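Local coordinates for effector protein HopAB2 (Pseudomonas syringae pv. tomato, PDB 3HGL) that is recognised by the tomato resistance protein Pto, eliciting a hypersensitive response, and in susceptible plants suppresses programmed cell death and immunity, at residues Asn10-Gln15 against Arg50-Asn55. Numbering follows the deposited sequence.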
loop_
_atom_site.group_PDB
_atom_site.type_symbol
_atom_site.label_atom_id
_atom_site.label_comp_id
_atom_site.label_asym_id
_atom_site.label_seq_id
_atom_site.Cartn_x
_atom_site.Cartn_y
_atom_site.Cartn_z
ATOM N N ASN A 10 5.866 -6.685 4.144
ATOM C CA ASN A 10 5.086 -7.764 4.740
ATOM C C ASN A 10 4.343 -7.283 5.990
ATOM O O ASN A 10 3.208 -7.686 6.234
ATOM C CB ASN A 10 5.977 -8.961 5.100
ATOM C CG ASN A 10 6.449 -9.731 3.874
ATOM O OD1 ASN A 10 5.711 -9.878 2.895
ATOM N ND2 ASN A 10 7.677 -10.243 3.928
ATOM N N SER A 11 4.981 -6.418 6.774
ATOM C CA SER A 11 4.357 -5.897 7.987
ATOM C C SER A 11 3.165 -5.008 7.657
ATOM O O SER A 11 2.171 -4.991 8.385
ATOM C CB SER A 11 5.375 -5.110 8.816
ATOM O OG SER A 11 6.398 -5.969 9.300
ATOM N N ILE A 12 3.268 -4.259 6.562
ATOM C CA ILE A 12 2.171 -3.388 6.153
ATOM C C ILE A 12 0.955 -4.242 5.800
ATOM O O ILE A 12 -0.173 -3.893 6.143
ATOM C CB ILE A 12 2.562 -2.519 4.939
ATOM C CG1 ILE A 12 3.633 -1.505 5.354
ATOM C CG2 ILE A 12 1.326 -1.808 4.386
ATOM C CD1 ILE A 12 4.229 -0.712 4.196
ATOM N N VAL A 13 1.179 -5.361 5.119
ATOM C CA VAL A 13 0.073 -6.245 4.763
ATOM C C VAL A 13 -0.594 -6.723 6.054
ATOM O O VAL A 13 -1.818 -6.710 6.175
ATOM C CB VAL A 13 0.560 -7.468 3.951
ATOM C CG1 VAL A 13 -0.574 -8.479 3.787
ATOM C CG2 VAL A 13 1.053 -7.013 2.584
ATOM N N GLN A 14 0.222 -7.130 7.025
ATOM C CA GLN A 14 -0.284 -7.597 8.312
ATOM C C GLN A 14 -1.125 -6.511 8.971
ATOM O O GLN A 14 -2.207 -6.781 9.499
ATOM C CB GLN A 14 0.882 -7.969 9.234
ATOM C CG GLN A 14 1.708 -9.143 8.749
ATOM C CD GLN A 14 0.959 -10.452 8.855
ATOM O OE1 GLN A 14 0.635 -10.906 9.953
ATOM N NE2 GLN A 14 0.669 -11.063 7.715
ATOM N N GLN A 15 -0.624 -5.279 8.934
ATOM C CA GLN A 15 -1.336 -4.157 9.535
ATOM C C GLN A 15 -2.686 -3.936 8.849
ATOM O O GLN A 15 -3.704 -3.752 9.518
ATOM C CB GLN A 15 -0.489 -2.881 9.448
ATOM C CG GLN A 15 -1.135 -1.662 10.102
ATOM C CD GLN A 15 -0.208 -0.460 10.157
ATOM O OE1 GLN A 15 0.867 -0.462 9.559
ATOM N NE2 GLN A 15 -0.630 0.582 10.873
ATOM N N ARG A 50 -0.116 6.589 5.466
ATOM C CA ARG A 50 0.592 7.790 5.897
ATOM C C ARG A 50 1.726 7.457 6.866
ATOM O O ARG A 50 2.718 8.177 6.935
ATOM C CB ARG A 50 -0.378 8.795 6.526
ATOM C CG ARG A 50 -1.095 9.635 5.476
ATOM C CD ARG A 50 -2.080 10.630 6.078
ATOM N NE ARG A 50 -2.621 11.520 5.051
ATOM C CZ ARG A 50 -3.606 12.389 5.252
ATOM N NH1 ARG A 50 -4.172 12.493 6.446
ATOM N NH2 ARG A 50 -4.028 13.155 4.253
ATOM N N GLN A 51 1.582 6.356 7.598
ATOM C CA GLN A 51 2.611 5.921 8.547
ATOM C C GLN A 51 3.843 5.354 7.834
ATOM O O GLN A 51 4.960 5.415 8.356
ATOM C CB GLN A 51 2.051 4.829 9.465
ATOM C CG GLN A 51 0.984 5.288 10.432
ATOM C CD GLN A 51 0.274 4.127 11.109
ATOM O OE1 GLN A 51 0.756 2.990 11.097
ATOM N NE2 GLN A 51 -0.875 4.412 11.712
ATOM N N HIS A 52 3.627 4.808 6.642
ATOM C CA HIS A 52 4.687 4.168 5.862
ATOM C C HIS A 52 5.216 4.967 4.674
ATOM O O HIS A 52 6.307 4.699 4.179
ATOM C CB HIS A 52 4.178 2.800 5.402
ATOM C CG HIS A 52 3.757 1.917 6.536
ATOM N ND1 HIS A 52 4.662 1.254 7.332
ATOM C CD2 HIS A 52 2.535 1.655 7.057
ATOM C CE1 HIS A 52 4.020 0.622 8.298
ATOM N NE2 HIS A 52 2.727 0.851 8.155
ATOM N N PHE A 53 4.435 5.937 4.216
ATOM C CA PHE A 53 4.824 6.795 3.100
ATOM C C PHE A 53 4.583 8.216 3.623
ATOM O O PHE A 53 3.591 8.856 3.286
ATOM C CB PHE A 53 3.944 6.477 1.881
ATOM C CG PHE A 53 4.130 5.073 1.348
ATOM C CD1 PHE A 53 5.222 4.759 0.541
ATOM C CD2 PHE A 53 3.232 4.059 1.677
ATOM C CE1 PHE A 53 5.418 3.453 0.071
ATOM C CE2 PHE A 53 3.420 2.750 1.212
ATOM C CZ PHE A 53 4.515 2.449 0.407
ATOM N N PRO A 54 5.498 8.710 4.476
ATOM C CA PRO A 54 5.462 10.033 5.110
ATOM C C PRO A 54 5.351 11.257 4.203
ATOM O O PRO A 54 4.921 12.317 4.652
ATOM C CB PRO A 54 6.735 10.043 5.957
ATOM C CG PRO A 54 7.665 9.199 5.166
ATOM C CD PRO A 54 6.783 8.044 4.753
ATOM N N ASN A 55 5.734 11.113 2.939
ATOM C CA ASN A 55 5.662 12.224 1.991
ATOM C C ASN A 55 4.493 12.041 1.023
ATOM O O ASN A 55 4.324 12.812 0.080
ATOM C CB ASN A 55 6.979 12.328 1.218
ATOM C CG ASN A 55 8.118 12.854 2.077
ATOM O OD1 ASN A 55 9.276 12.474 1.898
ATOM N ND2 ASN A 55 7.792 13.746 3.008
HETATM O O HOH W 1 -2.610 1.962 12.954
#
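With CG of Gln15 turned away from its own backbone nitrogen (chi1 -178°) and the chain extended beyond, the amide spans the gap to Gln51 and His52, whose side chains leave with CG anti to the carbonyl carbon. The contact joins two helices of the small five-helix, Pto-interacting domain, helix 5-18 and helix 43-52, and illustrates how one glutamine amide can tie helices together by using both of its ends. On the acceptor side, His52 NE2 donates to Gln15 OE1 at 2.7 Å; the oxygen sits at the ring edge, close to its plane, while amide and ring stand nearly perpendicular. The bond is close to straight, at 166°. Its direction implies a hydrogen on NE2, and it is consistent with the way both groups are turned. On the donor side, Gln15 NE2 gives a hydrogen to Gln51 OE1 at 2.8 Å, the oxygen lying in the plane of the donor amide although the donor is tilted 29° from the carbonyl plane of Gln51. Glu19 OE2 is a further hydrogen-bond partner of Gln15 NE2, and a water that accepts from Gln51 NE2 adds only a weak bond to it. Beneath this polar layer the contact turns apolar. Buried Ile12, which also touches Leu71 of helix 66-80, runs antiparallel alongside the His52 side chain, and its CD1 reaches His52 CG at 3.6 Å. The imidazole is thus held at its edge by an amide and over one face by a CH-pi contact, with Ile12 CG1 standing 3.5 Å from the centroid of the His52 ring.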